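Long-range contacts in alpha-1,2-Mannosidase (Trichoderma reesei, PDB 1HCU), which probably removes alpha-1,2-linked mannose residues from high-mannose N-glycans, acting as a calcium-dependent glycosyl hydrolase of family 47: residues E216-I222 / Y296-T301; T14-A18 / Q411-W415; E50-W54 / Q94-V98; E184-D190 / F490-S494; S305-S310 / Y339-Y343. One frame throughout, in Å; residues are numbered along the deposited sequence.

Contact 1 of 5, residues E216-I222 / Y296-T301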
# COMPACT_ATOMS: atom_id res chain seq x y z
N GLU A 216 -7.70 -7.05 -23.97
CA GLU A 216 -7.27 -7.49 -22.65
C GLU A 216 -6.46 -8.77 -22.80
O GLU A 216 -6.83 -9.64 -23.57
CB GLU A 216 -8.49 -7.76 -21.76
CG GLU A 216 -9.42 -6.58 -21.67
CD GLU A 216 -10.71 -6.92 -20.96
OE1 GLU A 216 -10.71 -7.01 -19.72
OE2 GLU A 216 -11.72 -7.11 -21.66
N ALA A 217 -5.36 -8.87 -22.07
CA ALA A 217 -4.53 -10.07 -22.15
C ALA A 217 -5.45 -11.23 -21.82
O ALA A 217 -5.42 -12.28 -22.47
CB ALA A 217 -3.40 -10.00 -21.15
N TRP A 218 -6.26 -11.02 -20.79
CA TRP A 218 -7.23 -12.00 -20.31
C TRP A 218 -8.36 -11.20 -19.70
O TRP A 218 -8.17 -10.05 -19.31
CB TRP A 218 -6.60 -12.92 -19.26
CG TRP A 218 -5.82 -14.07 -19.84
CD1 TRP A 218 -6.33 -15.15 -20.51
CD2 TRP A 218 -4.40 -14.24 -19.82
NE1 TRP A 218 -5.31 -15.98 -20.91
CE2 TRP A 218 -4.12 -15.45 -20.50
CE3 TRP A 218 -3.34 -13.49 -19.29
CZ2 TRP A 218 -2.81 -15.92 -20.67
CZ3 TRP A 218 -2.04 -13.97 -19.46
CH2 TRP A 218 -1.79 -15.17 -20.15
N PRO A 219 -9.56 -11.78 -19.63
CA PRO A 219 -10.70 -11.06 -19.06
C PRO A 219 -10.35 -10.43 -17.71
O PRO A 219 -9.92 -11.12 -16.78
CB PRO A 219 -11.77 -12.15 -18.94
CG PRO A 219 -11.43 -13.08 -20.09
CD PRO A 219 -9.92 -13.16 -19.99
N GLY A 220 -10.50 -9.11 -17.61
CA GLY A 220 -10.18 -8.44 -16.36
C GLY A 220 -8.74 -7.97 -16.23
O GLY A 220 -8.45 -7.08 -15.43
N LEU A 221 -7.84 -8.55 -17.02
CA LEU A 221 -6.43 -8.17 -16.98
C LEU A 221 -6.15 -7.14 -18.07
O LEU A 221 -5.79 -7.48 -19.21
CB LEU A 221 -5.54 -9.40 -17.15
CG LEU A 221 -5.71 -10.40 -16.00
CD1 LEU A 221 -4.77 -11.59 -16.17
CD2 LEU A 221 -5.42 -9.69 -14.67
N ILE A 222 -6.32 -5.88 -17.69
CA ILE A 222 -6.15 -4.72 -18.56
C ILE A 222 -4.71 -4.28 -18.79
O ILE A 222 -3.78 -4.82 -18.19
CB ILE A 222 -6.95 -3.51 -18.00
CG1 ILE A 222 -6.42 -3.10 -16.62
CG2 ILE A 222 -8.42 -3.89 -17.87
CD1 ILE A 222 -7.02 -1.81 -16.06
N TYR A 296 2.63 -9.98 -17.10
CA TYR A 296 2.13 -10.41 -18.40
C TYR A 296 2.14 -9.34 -19.46
O TYR A 296 2.20 -8.14 -19.18
CB TYR A 296 0.70 -10.96 -18.25
CG TYR A 296 -0.31 -9.92 -17.81
CD1 TYR A 296 -0.93 -9.08 -18.74
CD2 TYR A 296 -0.63 -9.76 -16.46
CE1 TYR A 296 -1.84 -8.08 -18.33
CE2 TYR A 296 -1.53 -8.78 -16.04
CZ TYR A 296 -2.13 -7.94 -16.98
OH TYR A 296 -3.00 -6.97 -16.57
N ASN A 297 2.09 -9.79 -20.70
CA ASN A 297 2.06 -8.94 -21.87
C ASN A 297 1.44 -9.83 -22.93
O ASN A 297 2.10 -10.71 -23.48
CB ASN A 297 3.47 -8.50 -22.26
CG ASN A 297 3.47 -7.40 -23.31
OD1 ASN A 297 4.47 -6.74 -23.54
ND2 ASN A 297 2.33 -7.21 -23.95
N GLY A 298 0.16 -9.61 -23.20
CA GLY A 298 -0.53 -10.44 -24.16
C GLY A 298 -0.81 -11.73 -23.41
O GLY A 298 -1.04 -11.70 -22.20
N GLN A 299 -0.77 -12.86 -24.10
CA GLN A 299 -1.01 -14.15 -23.47
C GLN A 299 0.30 -14.71 -22.92
O GLN A 299 0.34 -15.84 -22.44
CB GLN A 299 -1.61 -15.13 -24.49
CG GLN A 299 -2.57 -14.49 -25.48
CD GLN A 299 -3.72 -13.78 -24.79
OE1 GLN A 299 -4.43 -14.38 -23.98
NE2 GLN A 299 -3.91 -12.51 -25.12
N SER A 300 1.37 -13.93 -22.97
CA SER A 300 2.66 -14.39 -22.46
C SER A 300 2.92 -13.84 -21.05
O SER A 300 2.62 -12.68 -20.76
CB SER A 300 3.79 -13.95 -23.39
OG SER A 300 4.14 -12.60 -23.15
N THR A 301 3.49 -14.68 -20.19
CA THR A 301 3.78 -14.28 -18.82
C THR A 301 5.27 -14.36 -18.52
O THR A 301 5.98 -15.15 -19.12
CB THR A 301 3.01 -15.15 -17.80
OG1 THR A 301 3.44 -16.51 -17.90
CG2 THR A 301 1.50 -15.08 -18.06

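Contact 2 of 5, residues T14-A18 / Q411-W415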
# COMPACT_ATOMS: atom_id res chain seq x y z
N THR A 14 2.95 -8.77 24.74
CA THR A 14 4.40 -8.62 24.65
C THR A 14 4.85 -8.23 23.25
O THR A 14 5.66 -7.33 23.06
CB THR A 14 5.12 -9.91 25.09
OG1 THR A 14 4.87 -10.14 26.48
CG2 THR A 14 6.62 -9.80 24.85
N ARG A 15 4.29 -8.92 22.26
CA ARG A 15 4.61 -8.67 20.86
C ARG A 15 4.16 -7.27 20.41
O ARG A 15 4.93 -6.52 19.81
CB ARG A 15 3.94 -9.75 20.00
CG ARG A 15 4.91 -10.60 19.20
CD ARG A 15 5.24 -11.94 19.84
NE ARG A 15 4.79 -13.01 18.96
CZ ARG A 15 5.31 -14.24 18.93
NH1 ARG A 15 4.81 -15.13 18.08
NH2 ARG A 15 6.32 -14.57 19.72
N ALA A 16 2.91 -6.92 20.71
CA ALA A 16 2.36 -5.62 20.35
C ALA A 16 3.17 -4.48 20.95
O ALA A 16 3.40 -3.46 20.30
CB ALA A 16 0.89 -5.52 20.80
N ALA A 17 3.61 -4.67 22.20
CA ALA A 17 4.40 -3.66 22.88
C ALA A 17 5.71 -3.42 22.14
O ALA A 17 6.15 -2.27 22.02
CB ALA A 17 4.69 -4.10 24.33
N ALA A 18 6.33 -4.49 21.64
CA ALA A 18 7.59 -4.35 20.90
C ALA A 18 7.41 -3.47 19.66
O ALA A 18 8.23 -2.59 19.38
CB ALA A 18 8.13 -5.72 20.50
N GLN A 411 0.72 -15.24 13.23
CA GLN A 411 1.32 -14.24 14.09
C GLN A 411 2.80 -14.56 14.26
O GLN A 411 3.63 -13.66 14.30
CB GLN A 411 0.64 -14.24 15.45
CG GLN A 411 -0.80 -13.84 15.38
CD GLN A 411 -1.44 -13.87 16.74
OE1 GLN A 411 -1.50 -14.92 17.38
NE2 GLN A 411 -1.92 -12.72 17.20
N ASP A 412 3.13 -15.85 14.34
CA ASP A 412 4.52 -16.25 14.50
C ASP A 412 5.34 -15.86 13.27
O ASP A 412 6.47 -15.39 13.40
CB ASP A 412 4.63 -17.77 14.74
CG ASP A 412 4.03 -18.19 16.08
OD1 ASP A 412 3.68 -19.39 16.21
OD2 ASP A 412 3.91 -17.35 16.99
N LEU A 413 4.77 -16.05 12.09
CA LEU A 413 5.47 -15.69 10.87
C LEU A 413 5.70 -14.18 10.83
O LEU A 413 6.81 -13.72 10.54
CB LEU A 413 4.67 -16.12 9.64
CG LEU A 413 4.45 -17.63 9.54
CD1 LEU A 413 3.62 -17.94 8.30
CD2 LEU A 413 5.79 -18.36 9.50
N ALA A 414 4.67 -13.41 11.15
CA ALA A 414 4.77 -11.95 11.17
C ALA A 414 5.84 -11.51 12.16
O ALA A 414 6.64 -10.61 11.88
CB ALA A 414 3.43 -11.33 11.54
N TRP A 415 5.85 -12.17 13.32
CA TRP A 415 6.81 -11.88 14.38
C TRP A 415 8.22 -12.15 13.86
O TRP A 415 9.14 -11.38 14.11
CB TRP A 415 6.52 -12.74 15.61
CG TRP A 415 7.45 -12.50 16.75
CD1 TRP A 415 8.23 -13.43 17.38
CD2 TRP A 415 7.72 -11.25 17.39
NE1 TRP A 415 8.96 -12.83 18.38
CE2 TRP A 415 8.67 -11.50 18.41
CE3 TRP A 415 7.25 -9.94 17.21
CZ2 TRP A 415 9.16 -10.48 19.24
CZ3 TRP A 415 7.74 -8.93 18.04
CH2 TRP A 415 8.69 -9.21 19.04

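Contact 3 of 5, residues E50-W54 / Q94-V98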
# COMPACT_ATOMS: atom_id res chain seq x y z
N GLU A 50 10.80 14.63 -0.19
CA GLU A 50 10.34 13.92 -1.40
C GLU A 50 8.84 14.07 -1.58
O GLU A 50 8.32 13.95 -2.69
CB GLU A 50 10.64 12.42 -1.32
CG GLU A 50 12.11 12.04 -1.21
CD GLU A 50 12.33 10.52 -1.19
OE1 GLU A 50 11.68 9.82 -0.37
OE2 GLU A 50 13.15 10.03 -1.99
N ARG A 51 8.15 14.33 -0.48
CA ARG A 51 6.70 14.48 -0.51
C ARG A 51 6.30 15.95 -0.53
O ARG A 51 5.38 16.38 0.17
CB ARG A 51 6.10 13.78 0.72
CG ARG A 51 5.07 12.69 0.43
CD ARG A 51 5.57 11.64 -0.57
NE ARG A 51 5.40 12.09 -1.95
CZ ARG A 51 5.96 11.52 -3.01
NH1 ARG A 51 6.74 10.45 -2.87
NH2 ARG A 51 5.75 12.04 -4.21
N ASN A 52 7.01 16.74 -1.33
CA ASN A 52 6.71 18.16 -1.48
C ASN A 52 6.84 19.01 -0.21
O ASN A 52 6.37 20.14 -0.16
CB ASN A 52 5.31 18.32 -2.08
CG ASN A 52 5.18 17.63 -3.43
OD1 ASN A 52 5.85 17.99 -4.39
ND2 ASN A 52 4.33 16.61 -3.50
N GLY A 53 7.47 18.45 0.82
CA GLY A 53 7.68 19.20 2.05
C GLY A 53 6.47 19.53 2.91
O GLY A 53 6.49 20.49 3.68
N TRP A 54 5.41 18.73 2.80
CA TRP A 54 4.22 18.96 3.59
C TRP A 54 4.26 18.20 4.93
O TRP A 54 3.34 18.33 5.74
CB TRP A 54 2.95 18.58 2.81
CG TRP A 54 2.59 19.57 1.72
CD1 TRP A 54 2.56 20.94 1.84
CD2 TRP A 54 2.19 19.28 0.38
NE1 TRP A 54 2.16 21.51 0.65
CE2 TRP A 54 1.93 20.51 -0.26
CE3 TRP A 54 2.01 18.09 -0.35
CZ2 TRP A 54 1.51 20.60 -1.60
CZ3 TRP A 54 1.59 18.17 -1.67
CH2 TRP A 54 1.35 19.42 -2.28
N GLN A 94 7.60 23.09 -8.57
CA GLN A 94 7.88 21.73 -8.14
C GLN A 94 6.71 20.80 -8.45
O GLN A 94 5.57 21.05 -8.05
CB GLN A 94 8.16 21.68 -6.64
CG GLN A 94 8.48 20.29 -6.17
CD GLN A 94 8.81 20.22 -4.71
OE1 GLN A 94 7.96 20.43 -3.85
NE2 GLN A 94 10.07 19.91 -4.41
N GLY A 95 7.00 19.72 -9.16
CA GLY A 95 5.96 18.77 -9.52
C GLY A 95 5.40 18.01 -8.33
O GLY A 95 6.12 17.72 -7.37
N SER A 96 4.11 17.68 -8.39
CA SER A 96 3.46 16.95 -7.31
C SER A 96 2.76 15.71 -7.84
O SER A 96 1.93 15.80 -8.74
CB SER A 96 2.43 17.84 -6.60
OG SER A 96 1.61 17.08 -5.72
N SER A 97 3.09 14.55 -7.28
CA SER A 97 2.46 13.30 -7.71
C SER A 97 1.03 13.23 -7.19
O SER A 97 0.80 13.19 -5.98
CB SER A 97 3.24 12.09 -7.19
OG SER A 97 2.55 10.87 -7.48
N VAL A 98 0.08 13.22 -8.10
CA VAL A 98 -1.32 13.12 -7.72
C VAL A 98 -1.52 11.85 -6.88
O VAL A 98 -2.13 11.88 -5.81
CB VAL A 98 -2.23 13.04 -8.97
CG1 VAL A 98 -3.68 12.88 -8.55
CG2 VAL A 98 -2.03 14.29 -9.82
O HOH W 1 5.06 14.57 -5.27

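Contact 4 of 5, residues E184-D190 / F490-S494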
# COMPACT_ATOMS: atom_id res chain seq x y z
N GLU A 184 -10.37 7.47 -1.70
CA GLU A 184 -10.29 8.68 -0.89
C GLU A 184 -11.09 9.87 -1.38
O GLU A 184 -11.55 10.68 -0.58
CB GLU A 184 -8.83 9.08 -0.60
CG GLU A 184 -7.75 8.73 -1.61
CD GLU A 184 -7.51 7.24 -1.76
OE1 GLU A 184 -8.06 6.65 -2.72
OE2 GLU A 184 -6.78 6.66 -0.93
N TRP A 185 -11.27 9.98 -2.69
CA TRP A 185 -12.04 11.08 -3.26
C TRP A 185 -13.54 10.87 -3.04
O TRP A 185 -14.29 11.83 -2.85
CB TRP A 185 -11.70 11.24 -4.75
CG TRP A 185 -10.38 11.95 -4.94
CD1 TRP A 185 -9.14 11.52 -4.54
CD2 TRP A 185 -10.19 13.25 -5.50
NE1 TRP A 185 -8.20 12.48 -4.81
CE2 TRP A 185 -8.81 13.56 -5.40
CE3 TRP A 185 -11.05 14.20 -6.08
CZ2 TRP A 185 -8.28 14.77 -5.85
CZ3 TRP A 185 -10.52 15.41 -6.53
CH2 TRP A 185 -9.14 15.68 -6.42
N THR A 186 -13.99 9.61 -3.06
CA THR A 186 -15.39 9.33 -2.81
C THR A 186 -15.65 9.56 -1.33
O THR A 186 -16.69 10.09 -0.94
CB THR A 186 -15.77 7.86 -3.18
OG1 THR A 186 -15.72 7.70 -4.61
CG2 THR A 186 -17.17 7.53 -2.69
N ARG A 187 -14.68 9.17 -0.50
CA ARG A 187 -14.78 9.35 0.94
C ARG A 187 -14.89 10.84 1.25
O ARG A 187 -15.67 11.25 2.11
CB ARG A 187 -13.55 8.76 1.64
CG ARG A 187 -13.63 8.74 3.17
CD ARG A 187 -14.89 8.00 3.61
NE ARG A 187 -15.18 8.14 5.03
CZ ARG A 187 -16.41 8.17 5.54
NH1 ARG A 187 -17.46 8.07 4.73
NH2 ARG A 187 -16.60 8.29 6.85
N LEU A 188 -14.11 11.65 0.55
CA LEU A 188 -14.13 13.10 0.76
C LEU A 188 -15.52 13.69 0.43
O LEU A 188 -16.05 14.49 1.19
CB LEU A 188 -13.03 13.77 -0.08
CG LEU A 188 -12.80 15.27 0.13
CD1 LEU A 188 -12.40 15.53 1.57
CD2 LEU A 188 -11.73 15.78 -0.81
N SER A 189 -16.09 13.29 -0.71
CA SER A 189 -17.42 13.79 -1.10
C SER A 189 -18.45 13.44 -0.04
O SER A 189 -19.31 14.25 0.30
CB SER A 189 -17.88 13.18 -2.43
OG SER A 189 -17.10 13.65 -3.51
N ASP A 190 -18.38 12.22 0.47
CA ASP A 190 -19.33 11.79 1.48
C ASP A 190 -19.17 12.58 2.78
O ASP A 190 -20.15 12.88 3.46
CB ASP A 190 -19.17 10.29 1.76
CG ASP A 190 -19.77 9.42 0.67
OD1 ASP A 190 -19.65 8.19 0.78
OD2 ASP A 190 -20.37 9.98 -0.28
N PHE A 490 -10.63 3.94 6.39
CA PHE A 490 -11.74 4.89 6.27
C PHE A 490 -13.03 4.19 6.70
O PHE A 490 -13.17 2.98 6.50
CB PHE A 490 -11.92 5.33 4.81
CG PHE A 490 -10.71 5.98 4.22
CD1 PHE A 490 -10.49 5.91 2.85
CD2 PHE A 490 -9.81 6.66 5.02
CE1 PHE A 490 -9.36 6.52 2.29
CE2 PHE A 490 -8.70 7.27 4.48
CZ PHE A 490 -8.47 7.21 3.11
N SER A 491 -13.97 4.93 7.28
CA SER A 491 -15.25 4.31 7.65
C SER A 491 -15.98 4.10 6.33
O SER A 491 -15.82 4.90 5.41
CB SER A 491 -16.10 5.23 8.52
OG SER A 491 -15.53 5.42 9.80
N ILE A 492 -16.77 3.03 6.23
CA ILE A 492 -17.52 2.76 5.00
C ILE A 492 -18.75 3.66 4.96
O ILE A 492 -19.26 4.08 6.00
CB ILE A 492 -17.95 1.28 4.92
CG1 ILE A 492 -19.04 0.98 5.95
CG2 ILE A 492 -16.73 0.38 5.15
CD1 ILE A 492 -19.64 -0.40 5.84
N ARG A 493 -19.23 3.94 3.75
CA ARG A 493 -20.38 4.82 3.54
C ARG A 493 -21.51 4.84 4.58
O ARG A 493 -21.98 5.92 4.96
CB ARG A 493 -20.95 4.58 2.15
CG ARG A 493 -22.11 5.48 1.77
CD ARG A 493 -22.33 5.45 0.27
NE ARG A 493 -21.42 6.35 -0.43
CZ ARG A 493 -21.21 6.33 -1.74
NH1 ARG A 493 -20.38 7.20 -2.30
NH2 ARG A 493 -21.83 5.42 -2.50
N SER A 494 -21.98 3.69 5.03
CA SER A 494 -23.06 3.70 6.02
C SER A 494 -24.30 4.37 5.41
O SER A 494 -25.27 3.71 5.06
CB SER A 494 -22.64 4.47 7.28
OG SER A 494 -21.53 3.87 7.91

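Contact 5 of 5, residues S305-S310 / Y339-Y343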
# COMPACT_ATOMS: atom_id res chain seq x y z
N SER A 305 8.85 -11.18 -10.10
CA SER A 305 7.98 -10.54 -9.13
C SER A 305 8.81 -9.82 -8.07
O SER A 305 10.02 -9.70 -8.20
CB SER A 305 7.07 -11.59 -8.49
OG SER A 305 5.94 -11.01 -7.87
N GLY A 306 8.16 -9.32 -7.02
CA GLY A 306 8.91 -8.61 -6.00
C GLY A 306 8.07 -8.30 -4.79
O GLY A 306 6.93 -8.74 -4.69
N HIS A 307 8.63 -7.52 -3.88
CA HIS A 307 7.95 -7.17 -2.64
C HIS A 307 6.62 -6.43 -2.83
O HIS A 307 5.71 -6.57 -2.01
CB HIS A 307 8.90 -6.36 -1.77
CG HIS A 307 8.56 -6.41 -0.31
ND1 HIS A 307 7.39 -5.89 0.20
CD2 HIS A 307 9.25 -6.91 0.75
CE1 HIS A 307 7.38 -6.06 1.51
NE2 HIS A 307 8.49 -6.67 1.87
N LEU A 308 6.48 -5.65 -3.90
CA LEU A 308 5.23 -4.92 -4.12
C LEU A 308 4.06 -5.87 -4.36
O LEU A 308 2.97 -5.68 -3.82
CB LEU A 308 5.35 -3.95 -5.32
CG LEU A 308 6.23 -2.71 -5.17
CD1 LEU A 308 6.27 -1.94 -6.49
CD2 LEU A 308 5.67 -1.82 -4.06
N ALA A 309 4.30 -6.91 -5.15
CA ALA A 309 3.25 -7.89 -5.45
C ALA A 309 2.87 -8.76 -4.25
O ALA A 309 1.86 -9.46 -4.30
CB ALA A 309 3.67 -8.77 -6.61
N SER A 310 3.65 -8.71 -3.18
CA SER A 310 3.32 -9.55 -2.03
C SER A 310 2.06 -9.11 -1.29
O SER A 310 1.59 -9.80 -0.40
CB SER A 310 4.50 -9.63 -1.06
OG SER A 310 4.72 -8.39 -0.42
N TYR A 339 5.16 -15.81 -0.60
CA TYR A 339 5.95 -14.60 -0.53
C TYR A 339 6.72 -14.50 0.78
O TYR A 339 7.77 -13.86 0.85
CB TYR A 339 5.05 -13.39 -0.77
CG TYR A 339 4.81 -13.13 -2.25
CD1 TYR A 339 5.68 -12.34 -2.98
CD2 TYR A 339 3.74 -13.74 -2.93
CE1 TYR A 339 5.51 -12.14 -4.34
CE2 TYR A 339 3.56 -13.55 -4.30
CZ TYR A 339 4.46 -12.74 -4.99
OH TYR A 339 4.32 -12.54 -6.35
N PHE A 340 6.21 -15.14 1.83
CA PHE A 340 6.95 -15.11 3.09
C PHE A 340 8.20 -15.98 2.95
O PHE A 340 9.20 -15.76 3.62
CB PHE A 340 6.11 -15.64 4.25
CG PHE A 340 6.86 -15.71 5.54
CD1 PHE A 340 7.16 -14.55 6.25
CD2 PHE A 340 7.34 -16.93 6.01
CE1 PHE A 340 7.92 -14.61 7.42
CE2 PHE A 340 8.10 -16.99 7.17
CZ PHE A 340 8.40 -15.83 7.88
N GLY A 341 8.13 -16.95 2.04
CA GLY A 341 9.27 -17.83 1.79
C GLY A 341 10.47 -17.08 1.24
O GLY A 341 11.59 -17.58 1.30
N THR A 342 10.25 -15.88 0.69
CA THR A 342 11.36 -15.08 0.16
C THR A 342 11.99 -14.29 1.31
O THR A 342 13.06 -13.70 1.17
CB THR A 342 10.91 -14.09 -0.96
OG1 THR A 342 9.97 -13.14 -0.43
CG2 THR A 342 10.29 -14.84 -2.13
N TYR A 343 11.30 -14.30 2.45
CA TYR A 343 11.78 -13.63 3.66
C TYR A 343 12.61 -14.65 4.45
O TYR A 343 13.80 -14.46 4.69
CB TYR A 343 10.58 -13.20 4.52
CG TYR A 343 10.18 -11.75 4.44
CD1 TYR A 343 10.45 -10.87 5.49
CD2 TYR A 343 9.50 -11.25 3.32
CE1 TYR A 343 10.06 -9.54 5.44
CE2 TYR A 343 9.10 -9.91 3.26
CZ TYR A 343 9.38 -9.06 4.32
OH TYR A 343 9.02 -7.74 4.27

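Contact 1 of 5, residues E216-I222 / Y296-T301
Tyr-296 carries its CG between the backbone N and the carbonyl carbon (chi1 65°), which sends the phenol straight across to the 216-222 loop, where OH donates a hydrogen bond to Ile-222 O at 2.8 Å. That acceptor lies at the edge of the ring, and the hydroxyl meets it in the carbonyl plane at a C=O...O angle of 146°. Trp-218 reaches the other way: with CG anti to its own carbonyl carbon (chi1 -83°), the indole brings its six-membered ring to the turn at Gly-298 and Gln-299, and CH2 comes within 3.2 Å of Gln-299 O. The carboxamide end of Gln-299 folds back over one face of the indole, steeply inclined to it. The methyl CG2 of Thr-301 sits 3.9 Å from Trp-218 CH2, and CB of Tyr-296 comes up to the indole edge.

What the loop grips here is the end of a beta hairpin. Asn-297 to Ser-300 form a type II' turn, joining strands 292-297 and 300-306 of the antiparallel sheet. The loop makes a turn of its own, type II from Trp-218 to Leu-221, closed by Leu-221 N to Trp-218 O at 2.8 Å; Glu-216 OE1 accepts from Gly-220 N and also pairs with Arg-268.

Between the two ends the packing is apolar. Ala-217 CB lies 3.6 Å from Tyr-296 CD1, approaching obliquely, and Leu-221 CB lies 3.7 Å from Tyr-296 CZ. Behind the loop runs helix 263-280, whose His-279 stacks on Trp-218.

Contact 2 of 5, residues T14-A18 / Q411-W415
This is a surface contact between two helices, 13-33 at the start of the chain and 408-425 near its other end, bridged by one long side chain: Arg-15 lies on Trp-415 and ends at Asp-412. The short helical segments run in broadly the same direction, 31° apart, and their axes come no closer than 12.0 Å, so side chains rather than backbones span the gap. In the (alpha/alpha)7 barrel of family 47 the contact brings the first helix of the chain beside a late one.

Arg-15 bends at chi2 and chi3 to lay its guanidinium flat on the indole. The planes are 9° apart with centres 3.7 Å from each other, and CZ stands over the five-membered ring in a cation-pi arrangement. The aliphatic part of the same chain passes over the six-membered ring, though its CG is modelled too close to the indole for that spacing to be trusted. Ala-18, one turn further on, touches the indole at its edge, CB to Trp-415 CH2 3.8 Å.

Beyond the ring, Arg-15 NH1 forms a salt bridge with Asp-412 OD2 at 2.6 Å. The carboxylate meets the guanidinium at its edge, with the two planes 73° apart. Gln-411 turns to another neighbour, giving NE2 to Ile-464 O.

The one arginine thus uses a face for the tryptophan and an edge for the aspartate, which fixes the rotation of the guanidinium and probably offsets the charges of Arg-15 and Asp-412, both partly exposed.

Contact 3 of 5, residues E50-W54 / Q94-V98
Gln-94 extends its side chain (CG anti to the backbone N, chi1 -179°) to lay its carboxamide beside that of Asn-52. The two amide planes are 64° apart, and which end of each group is oxygen is doubtful in the model.

At Gly-95 it is the backbone that counts: its carbonyl O lies 3.0 Å from the Asn-52 atom modelled as OD1. Asn-52 is held out to meet it by the type I' turn from Arg-51 to Trp-54, in which residues 52 and 53 both take positive phi.

Ser-96 belongs to the edge strand 96-97, which pairs with Val-159. Its OG comes to the rim of the Trp-54 indole, 4.2 Å from CH2, and makes a weak hydrogen bond to Thr-101.

Ser-97 then meets Arg-51. CB lies 3.9 Å from Arg-51 NH2, and a water links the two residues, accepting from Ser-97 N and from Arg-51 NH2, each at 2.8 Å. Ser-97 is also the N-cap of helix 98-117: its OG accepts from the N of Glu-100, which is predicted to be a proton donor in the active site. Arg-51 packs on Glu-100 as well.

The chemistry is mostly polar. With the orientation of the Asn-52 and Gln-94 amides unsettled, the clear polar connection is the one through water, which ties the Arg-51 side chain to the backbone just before the helix that carries Glu-100.

Contact 4 of 5, residues E184-D190 / F490-S494
The guanidinium of Arg-187 has Ser-491 O over the centre of one face, 3.3 Å from CZ; the oxygen sits above the plane, where the N-H groups cannot point at it. That of Arg-493 is met at its edge instead, its chain turning at chi3 (-82°) to bring NE and NH1 against the Asp-190 carboxylate. NE gives Asp-190 OD1 a nearly straight hydrogen bond of 2.8 Å (165°) on the syn side of the carboxylate, and NH1 adds weak bonds to both carboxylate oxygens. The Phe-490 ring takes Glu-184 CB obliquely, 3.9 Å from CE1, while Arg-187 CG lies 4.2 Å from its CG.

These groups join helix 182-192 to the outgoing strand of the hairpin 481-483/489-491. Thr-485, in the connection between its strands, binds calcium in a known structure of this protein, and Glu-184 OE2 holds Asn-484 ND2 right beside it.

Neither arginine relies on this contact alone. Arg-187 forms a salt bridge through NH2 with Asp-114, whose other oxygen takes Ser-491 N; Arg-493 NH2 pairs with Asp-258. Tyr-257 OH bonds to both Arg-187 NH1 and Asp-190 OD1, linking the two charged clusters. Beside them the methyl CG2 of Thr-186 packs against Arg-493 NH1 at 3.3 Å.

Contact 5 of 5, residues S305-S310 / Y339-Y343
Two hydrogen bonds between side chains cross this contact, each ending on a tyrosine hydroxyl. Ser-305 OG and Tyr-339 OH are 2.7 Å apart, the serine lying at the edge of the phenol ring. His-307 NE2 and Tyr-343 OH are also 2.7 Å apart and close to straight (166°); the imidazole, with CG anti to the backbone N (chi1 -157°), meets the hydroxyl edge-on. In both pairs either partner could be the donor. The other imidazole nitrogen, ND1, makes a weak bond to Glu-393, predicted to be part of the active site, so Tyr-343 stands behind His-307 as seen from that glutamate.

Ring contacts come second. Ser-310 CA makes a CH-pi contact over one face of Tyr-339, 4.0 Å from the ring centroid, and Ser-310 CB touches Tyr-339 CD1 at 3.5 Å. The rings of His-307 and Tyr-343 meet rim to rim, with neither over the face of the other.

Bonds inside the 305-310 segment give it its shape. Ser-310 OG donates to His-307 O at 2.6 Å, and Ser-310 N uses the same carbonyl, which closes a tight turn from His-307 to Ser-310 as the chain enters a short 3-10 segment.

The contact is buried where strand 300-306 leaves the sheet and packs on helix 326-344. On the strand side, Tyr-339 OH is also bonded to Leu-293 N of strand 292-297; from helix 393-405, Thr-394 bonds to Ser-310 OG.

Contact 5 is the buried one and contact 2 the surface one; the other three are partly buried. Contacts 1 and 5 sit at the two ends of strand 300-306, their centres about 21 Å apart, and both use tyrosine hydroxyls, given by the hairpin in contact 1 and brought by the helix in contact 5. Contact 5 also touches contact 2, Phe-340 packing on Leu-413 of helix 408-425. Contacts 3 and 4 both lean on helix 98-117, and their nearest atoms are about 6 Å apart, on the opposite side of the chain's centre from contact 5. Charge is paired across contacts 2 and 4, though at 2 the arginine lies on an indole and at 4 two arginines share a wider polar network; contact 3 works through amides and water.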